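Local coordinates for protein fimbrial subunit type 1 (Actinomyces oris, PDB 3UXF) that forms, as the major subunit, the shaft of fimbriae displayed on the cell wall of a Gram-positive oral bacterium, at residues V47-Q52 and D147-A152; N180-V185 and L320-S325. All blocks are in the same frame, centred on the assembly; numbering follows the deposited sequence.

Contact 1. Residues V47-Q52 and D147-A152; sequences VHKCEQ and DKVIPA. With CA (calcium ion), chain E.
Lys49 reaches out of the first segment toward the loop 147-152 and ends on the carbonyl of Ile150, its NZ 2.8 Å from Ile150 O. The donor arrives in the carbonyl plane, with a C=O...N angle of 152°, the one hydrogen bond between the two segments. The chain leaves CA with CG anti to the backbone N (chi1 177°), bends once at chi2 (70°) and then runs straight, which carries the ammonium clear of its own backbone. Val149 meets it tip to tip: methyl CG1 lies 3.8 Å from Lys49 CE, the last carbon, with the ammonium only slightly farther off. Lys49 NZ also comes within 3.4 Å of Ala152 N, but both are donors and do not pair. What reconciles them is Glu142, whose OE1 makes a salt bridge with Lys49 NZ and also accepts from Ala152 N. A buried ammonium is thus held by a carboxylate and a carbonyl, an environment that would be expected to favour its charged form. Phe79 and Val74 also touch the lysine side chain. At the other end of the loop Asp147 chelates a calcium ion with both carboxylate oxygens, OD2 at 2.5 Å and OD1 at a longer 2.9 Å; a water and Asn327 O are further ligands. This is a lysine-glutamate salt bridge inside the N-terminal pilin domain, joining the chain just after strand 44-48 to the loop between strands 136-144 and 155-159, a loop that also supplies a calcium ligand.

Contact 2. Residues N180-V185 and L320-S325; sequences NTLSGV and LIPNDS
The loop that runs from strand 170-176 of the N-terminal sheets to strand 185-190 of the next sandwich packs here on the end of strand 312-321, and the contact is wholly apolar. Leu320 supplies its central piece. With CG anti to the backbone N (chi1 169°), it extends methyl CD2 toward the loop, where Val185 CG1 sits 3.7 Å from Leu320 CD2. Val185 CG1 also lies 3.8 Å from Leu320 CB, so the two side chains cross at a slant, the valine methyl touching both CB and CD2 of the leucine. Leu182 comes from further up the loop, end to end with Leu320: the two methyls, Leu182 CD1 and Leu320 CD2, are 4.1 Å apart. Leu182 CD1 also reaches the proline ring, 4.2 Å from Pro322 CB. The packing belongs to the facing sheets of a beta sandwich: Val185 opens an edge strand of one sheet, while Leu320 lies at the end of a strand of the other. Ile344 of strand 344-362 touches Leu182, Val185 and Pro322, and Thr207 of strand 201-208 adds to the cover over Val185 and Leu320. Past Pro322 the chain folds into an Asx turn, in which Asn323 OD1 accepts from Ser325 N at 2.9 Å. Ser325 OG, 2.8 Å from Asn323 OD1, donates to it from the same face but well above the carbonyl plane, 55° out of it.

In the fold
Contact 1 closes before contact 2 opens along the chain, and their centres lie only about 11 Å apart. Contact 1 is inside the N-terminal domain; contact 2 ties the loop between strands 170-176 and 185-190 to the sandwich that follows. They meet directly: Pro151 O lies 2.8 Å from Thr181 N and Glu51 O 2.9 Å from Asn180 ND2, both probable hydrogen bonds. Ile344, at the start of strand 344-362, touches Ile150 of contact 1 and also packs in contact 2. The calcium ion shared by Asp147 and Asn327 bridges the same two regions, so these links probably help set how the neighbouring domains sit against each other.

Contact 1. Residues V47-Q52 and D147-A152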
ATOM      1  N   VAL A  47     -15.846 -10.726 -21.110  1.00 13.46           N
ATOM      2  CA  VAL A  47     -14.656 -10.684 -20.245  1.00 13.91           C
ATOM      3  C   VAL A  47     -14.987  -9.807 -19.030  1.00 13.60           C
ATOM      4  O   VAL A  47     -15.452  -8.691 -19.209  1.00 15.10           O
ATOM      5  CB  VAL A  47     -13.478 -10.080 -21.045  1.00 14.64           C
ATOM      6  CG1 VAL A  47     -12.147 -10.084 -20.225  1.00 16.58           C
ATOM      7  CG2 VAL A  47     -13.278 -10.865 -22.353  1.00 17.03           C
ATOM      8  N   HIS A  48     -14.796 -10.350 -17.826  1.00 14.82           N
ATOM      9  CA  HIS A  48     -15.128  -9.638 -16.587  1.00 16.54           C
ATOM     10  C   HIS A  48     -13.829  -9.058 -16.006  1.00 14.19           C
ATOM     11  O   HIS A  48     -12.952  -9.817 -15.597  1.00 16.92           O
ATOM     12  CB  HIS A  48     -15.730 -10.618 -15.593  1.00 18.55           C
ATOM     13  CG  HIS A  48     -17.076 -11.142 -15.999  1.00 18.50           C
ATOM     14  ND1 HIS A  48     -18.243 -10.789 -15.352  1.00 20.70           N
ATOM     15  CD2 HIS A  48     -17.442 -11.987 -16.997  1.00 18.05           C
ATOM     16  CE1 HIS A  48     -19.267 -11.386 -15.934  1.00 23.14           C
ATOM     17  NE2 HIS A  48     -18.807 -12.118 -16.932  1.00 19.30           N
ATOM     18  N   LYS A  49     -13.705  -7.727 -16.011  1.00 14.41           N
ATOM     19  CA  LYS A  49     -12.499  -7.071 -15.508  1.00 16.74           C
ATOM     20  C   LYS A  49     -12.751  -6.609 -14.070  1.00 20.12           C
ATOM     21  O   LYS A  49     -13.672  -5.832 -13.806  1.00 20.23           O
ATOM     22  CB  LYS A  49     -12.127  -5.891 -16.407  1.00 16.30           C
ATOM     23  CG  LYS A  49     -10.896  -5.092 -15.892  1.00 16.71           C
ATOM     24  CD  LYS A  49      -9.607  -5.902 -16.036  1.00 16.31           C
ATOM     25  CE  LYS A  49      -8.414  -5.107 -15.404  1.00 13.89           C
ATOM     26  NZ  LYS A  49      -7.162  -5.848 -15.623  1.00 15.74           N
ATOM     27  N   CYS A  50     -11.930  -7.128 -13.160  1.00 16.48           N
ATOM     28  CA  CYS A  50     -12.099  -6.927 -11.720  1.00 20.90           C
ATOM     29  C   CYS A  50     -10.791  -6.432 -11.125  1.00 22.43           C
ATOM     30  O   CYS A  50      -9.722  -6.773 -11.602  1.00 21.56           O
ATOM     31  CB  CYS A  50     -12.468  -8.265 -11.061  1.00 26.10           C
ATOM     32  SG  CYS A  50     -13.935  -9.072 -11.782  1.00 29.71           S
ATOM     33  N   GLU A  51     -10.872  -5.643 -10.056  1.00 21.38           N
ATOM     34  CA  GLU A  51      -9.661  -5.095  -9.439  1.00 23.70           C
ATOM     35  C   GLU A  51      -8.764  -6.183  -8.865  1.00 24.90           C
ATOM     36  O   GLU A  51      -7.541  -6.104  -8.991  1.00 25.35           O
ATOM     37  CB  GLU A  51     -10.029  -4.127  -8.305  1.00 25.00           C
ATOM     38  CG  GLU A  51     -10.641  -2.852  -8.760  1.00 25.86           C
ATOM     39  CD  GLU A  51     -10.661  -1.785  -7.644  1.00 34.99           C
ATOM     40  OE1 GLU A  51     -10.105  -2.050  -6.557  1.00 36.50           O
ATOM     41  OE2 GLU A  51     -11.231  -0.695  -7.855  1.00 37.31           O
ATOM     42  N   GLN A  52      -9.390  -7.170  -8.223  1.00 27.13           N
ATOM     43  CA  GLN A  52      -8.704  -8.289  -7.573  1.00 30.31           C
ATOM     44  C   GLN A  52      -9.040  -9.620  -8.215  1.00 32.64           C
ATOM     45  O   GLN A  52     -10.194  -9.881  -8.567  1.00 33.15           O
ATOM     46  CB  GLN A  52      -9.113  -8.376  -6.094  1.00 31.37           C
ATOM     47  CG  GLN A  52      -8.578  -7.243  -5.255  1.00 41.07           C
ATOM     48  CD  GLN A  52      -7.073  -7.137  -5.344  1.00 46.75           C
ATOM     49  OE1 GLN A  52      -6.526  -6.034  -5.445  1.00 52.96           O
ATOM     50  NE2 GLN A  52      -6.387  -8.284  -5.311  1.00 46.95           N
ATOM     51  N   ASP A 147      -3.511   4.005 -16.005  1.00 19.69           N
ATOM     52  CA  ASP A 147      -2.248   3.894 -15.286  1.00 19.31           C
ATOM     53  C   ASP A 147      -2.346   3.111 -13.970  1.00 18.43           C
ATOM     54  O   ASP A 147      -1.420   2.366 -13.598  1.00 19.22           O
ATOM     55  CB  ASP A 147      -1.720   5.289 -14.943  1.00 19.70           C
ATOM     56  CG  ASP A 147      -1.301   6.099 -16.169  1.00 23.98           C
ATOM     57  OD1 ASP A 147      -1.619   5.767 -17.330  1.00 21.55           O
ATOM     58  OD2 ASP A 147      -0.664   7.147 -15.947  1.00 26.37           O
ATOM     59  N   LYS A 148      -3.429   3.334 -13.238  1.00 16.22           N
ATOM     60  CA  LYS A 148      -3.582   2.782 -11.902  1.00 17.31           C
ATOM     61  C   LYS A 148      -3.986   1.325 -11.870  1.00 15.63           C
ATOM     62  O   LYS A 148      -4.053   0.728 -10.796  1.00 18.00           O
ATOM     63  CB  LYS A 148      -4.610   3.576 -11.109  1.00 20.42           C
ATOM     64  CG  LYS A 148      -4.258   5.016 -10.840  1.00 25.74           C
ATOM     65  CD  LYS A 148      -5.388   5.698 -10.074  1.00 31.68           C
ATOM     66  CE  LYS A 148      -4.959   7.070  -9.569  1.00 35.73           C
ATOM     67  NZ  LYS A 148      -3.770   6.926  -8.679  1.00 34.92           N
ATOM     68  N   VAL A 149      -4.300   0.749 -13.033  1.00 17.29           N
ATOM     69  CA  VAL A 149      -4.923  -0.570 -13.067  1.00 16.70           C
ATOM     70  C   VAL A 149      -3.902  -1.671 -13.379  1.00 15.85           C
ATOM     71  O   VAL A 149      -3.017  -1.509 -14.198  1.00 18.01           O
ATOM     72  CB  VAL A 149      -6.045  -0.578 -14.148  1.00 18.58           C
ATOM     73  CG1 VAL A 149      -6.504  -2.012 -14.443  1.00 17.79           C
ATOM     74  CG2 VAL A 149      -7.205   0.321 -13.699  1.00 21.38           C
ATOM     75  N   ILE A 150      -4.006  -2.819 -12.718  1.00 15.62           N
ATOM     76  CA  ILE A 150      -3.136  -3.936 -13.048  1.00 17.01           C
ATOM     77  C   ILE A 150      -3.644  -4.699 -14.304  1.00 14.23           C
ATOM     78  O   ILE A 150      -4.786  -5.129 -14.306  1.00 18.26           O
ATOM     79  CB  ILE A 150      -3.074  -4.922 -11.874  1.00 15.81           C
ATOM     80  CG1 ILE A 150      -2.483  -4.205 -10.647  1.00 20.21           C
ATOM     81  CG2 ILE A 150      -2.164  -6.115 -12.211  1.00 16.51           C
ATOM     82  CD1 ILE A 150      -2.661  -4.988  -9.369  1.00 17.77           C
ATOM     83  N   PRO A 151      -2.790  -4.859 -15.327  1.00 16.03           N
ATOM     84  CA  PRO A 151      -3.279  -5.543 -16.537  1.00 16.33           C
ATOM     85  C   PRO A 151      -3.595  -7.003 -16.285  1.00 17.67           C
ATOM     86  O   PRO A 151      -2.949  -7.683 -15.466  1.00 17.90           O
ATOM     87  CB  PRO A 151      -2.082  -5.494 -17.492  1.00 20.27           C
ATOM     88  CG  PRO A 151      -1.189  -4.463 -16.974  1.00 20.31           C
ATOM     89  CD  PRO A 151      -1.393  -4.440 -15.480  1.00 20.13           C
ATOM     90  N   ALA A 152      -4.586  -7.499 -17.020  1.00 16.16           N
ATOM     91  CA  ALA A 152      -4.818  -8.942 -17.085  1.00 16.51           C
ATOM     92  C   ALA A 152      -3.736  -9.687 -17.863  1.00 16.33           C
ATOM     93  O   ALA A 152      -3.105  -9.136 -18.779  1.00 19.14           O
ATOM     94  CB  ALA A 152      -6.207  -9.212 -17.720  1.00 16.84           C
TER
HETATM   95 CA    CA E 492      -0.676   8.358 -18.174  1.00 36.60          CA
HETATM   96  O   HOH W   1       0.985   9.685 -16.681  1.00 27.82           O

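Contact 2. Residues N180-V185 and L320-S325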
ATOM      1  N   ASN A 180      -5.063 -11.036 -12.850  1.00 17.62           N
ATOM      2  CA  ASN A 180      -4.061  -9.982 -12.845  1.00 17.79           C
ATOM      3  C   ASN A 180      -2.633 -10.467 -13.050  1.00 16.79           C
ATOM      4  O   ASN A 180      -2.211 -11.481 -12.482  1.00 20.32           O
ATOM      5  CB  ASN A 180      -4.122  -9.252 -11.515  1.00 20.38           C
ATOM      6  CG  ASN A 180      -5.262  -8.288 -11.427  1.00 19.58           C
ATOM      7  OD1 ASN A 180      -5.899  -7.950 -12.428  1.00 19.84           O
ATOM      8  ND2 ASN A 180      -5.491  -7.770 -10.225  1.00 21.70           N
ATOM      9  N   THR A 181      -1.859  -9.723 -13.824  1.00 19.36           N
ATOM     10  CA  THR A 181      -0.462 -10.050 -14.015  1.00 18.71           C
ATOM     11  C   THR A 181       0.369  -9.809 -12.772  1.00 22.13           C
ATOM     12  O   THR A 181       1.459 -10.371 -12.645  1.00 24.80           O
ATOM     13  CB  THR A 181       0.174  -9.175 -15.105  1.00 23.19           C
ATOM     14  OG1 THR A 181      -0.083  -7.791 -14.831  1.00 20.97           O
ATOM     15  CG2 THR A 181      -0.397  -9.537 -16.476  1.00 24.80           C
ATOM     16  N   LEU A 182      -0.122  -8.947 -11.896  1.00 18.24           N
ATOM     17  CA  LEU A 182       0.619  -8.614 -10.671  1.00 18.30           C
ATOM     18  C   LEU A 182      -0.272  -8.834  -9.484  1.00 19.06           C
ATOM     19  O   LEU A 182      -1.419  -8.402  -9.480  1.00 19.89           O
ATOM     20  CB  LEU A 182       1.055  -7.135 -10.681  1.00 17.51           C
ATOM     21  CG  LEU A 182       1.909  -6.707 -11.877  1.00 19.11           C
ATOM     22  CD1 LEU A 182       2.181  -5.198 -11.844  1.00 18.36           C
ATOM     23  CD2 LEU A 182       3.246  -7.463 -11.942  1.00 22.31           C
ATOM     24  N   SER A 183       0.261  -9.471  -8.447  1.00 18.50           N
ATOM     25  CA  SER A 183      -0.524  -9.769  -7.271  1.00 21.40           C
ATOM     26  C   SER A 183      -0.785  -8.567  -6.394  1.00 24.04           C
ATOM     27  O   SER A 183      -1.728  -8.576  -5.609  1.00 28.00           O
ATOM     28  CB  SER A 183       0.147 -10.870  -6.462  1.00 28.33           C
ATOM     29  OG  SER A 183       1.484 -10.502  -6.168  1.00 27.76           O
ATOM     30  N   GLY A 184       0.040  -7.527  -6.506  1.00 22.75           N
ATOM     31  CA  GLY A 184      -0.266  -6.325  -5.759  1.00 25.30           C
ATOM     32  C   GLY A 184       0.901  -5.404  -5.469  1.00 19.31           C
ATOM     33  O   GLY A 184       2.064  -5.737  -5.732  1.00 17.71           O
ATOM     34  N   VAL A 185       0.558  -4.231  -4.960  1.00 17.29           N
ATOM     35  CA  VAL A 185       1.535  -3.284  -4.466  1.00 13.62           C
ATOM     36  C   VAL A 185       1.034  -2.854  -3.105  1.00 16.38           C
ATOM     37  O   VAL A 185      -0.170  -2.681  -2.907  1.00 18.93           O
ATOM     38  CB  VAL A 185       1.705  -2.085  -5.402  1.00 17.46           C
ATOM     39  CG1 VAL A 185       2.214  -2.551  -6.786  1.00 18.94           C
ATOM     40  CG2 VAL A 185       0.401  -1.306  -5.533  1.00 20.20           C
ATOM     41  N   LEU A 320       3.766   1.993  -8.448  1.00 10.05           N
ATOM     42  CA  LEU A 320       4.672   1.178  -9.237  1.00 11.88           C
ATOM     43  C   LEU A 320       4.545   1.431 -10.735  1.00 12.70           C
ATOM     44  O   LEU A 320       3.447   1.448 -11.281  1.00 15.76           O
ATOM     45  CB  LEU A 320       4.428  -0.304  -8.953  1.00 12.11           C
ATOM     46  CG  LEU A 320       5.115  -1.290  -9.897  1.00 14.51           C
ATOM     47  CD1 LEU A 320       6.617  -1.280  -9.681  1.00 14.27           C
ATOM     48  CD2 LEU A 320       4.553  -2.686  -9.708  1.00 14.27           C
ATOM     49  N   ILE A 321       5.684   1.619 -11.389  1.00 11.68           N
ATOM     50  CA  ILE A 321       5.750   1.702 -12.841  1.00 14.09           C
ATOM     51  C   ILE A 321       6.502   0.443 -13.248  1.00 13.70           C
ATOM     52  O   ILE A 321       7.720   0.379 -13.135  1.00 14.50           O
ATOM     53  CB  ILE A 321       6.488   2.957 -13.318  1.00 13.28           C
ATOM     54  CG1 ILE A 321       5.688   4.208 -12.954  1.00 15.11           C
ATOM     55  CG2 ILE A 321       6.716   2.900 -14.817  1.00 15.60           C
ATOM     56  CD1 ILE A 321       6.452   5.494 -13.137  1.00 15.34           C
ATOM     57  N   PRO A 322       5.755  -0.566 -13.683  1.00 12.90           N
ATOM     58  CA  PRO A 322       6.303  -1.904 -13.927  1.00 15.93           C
ATOM     59  C   PRO A 322       6.830  -2.179 -15.333  1.00 14.79           C
ATOM     60  O   PRO A 322       7.423  -3.232 -15.539  1.00 16.89           O
ATOM     61  CB  PRO A 322       5.101  -2.804 -13.655  1.00 16.45           C
ATOM     62  CG  PRO A 322       3.939  -1.988 -14.105  1.00 16.54           C
ATOM     63  CD  PRO A 322       4.300  -0.531 -13.898  1.00 15.66           C
ATOM     64  N   ASN A 323       6.614  -1.274 -16.277  1.00 14.45           N
ATOM     65  CA  ASN A 323       7.104  -1.476 -17.636  1.00 17.39           C
ATOM     66  C   ASN A 323       7.408  -0.159 -18.333  1.00 18.28           C
ATOM     67  O   ASN A 323       7.306   0.901 -17.722  1.00 18.00           O
ATOM     68  CB  ASN A 323       6.133  -2.326 -18.456  1.00 20.11           C
ATOM     69  CG  ASN A 323       4.763  -1.704 -18.562  1.00 19.66           C
ATOM     70  OD1 ASN A 323       4.619  -0.566 -18.996  1.00 19.88           O
ATOM     71  ND2 ASN A 323       3.744  -2.454 -18.169  1.00 22.33           N
ATOM     72  N   ASP A 324       7.788  -0.218 -19.605  1.00 19.24           N
ATOM     73  CA  ASP A 324       8.199   1.004 -20.304  1.00 20.60           C
ATOM     74  C   ASP A 324       7.108   1.533 -21.225  1.00 21.85           C
ATOM     75  O   ASP A 324       7.405   2.275 -22.161  1.00 24.33           O
ATOM     76  CB  ASP A 324       9.481   0.751 -21.099  1.00 22.73           C
ATOM     77  CG  ASP A 324       9.298  -0.329 -22.212  1.00 31.78           C
ATOM     78  OD1 ASP A 324       8.290  -1.095 -22.196  1.00 34.99           O
ATOM     79  OD2 ASP A 324      10.190  -0.423 -23.099  1.00 41.47           O
ATOM     80  N   SER A 325       5.869   1.174 -20.932  1.00 18.43           N
ATOM     81  CA  SER A 325       4.722   1.662 -21.696  1.00 21.28           C
ATOM     82  C   SER A 325       4.704   3.185 -21.670  1.00 21.47           C
ATOM     83  O   SER A 325       4.910   3.800 -20.627  1.00 22.11           O
ATOM     84  CB  SER A 325       3.407   1.103 -21.147  1.00 22.66           C
ATOM     85  OG  SER A 325       3.297  -0.290 -21.411  1.00 26.64           O
TER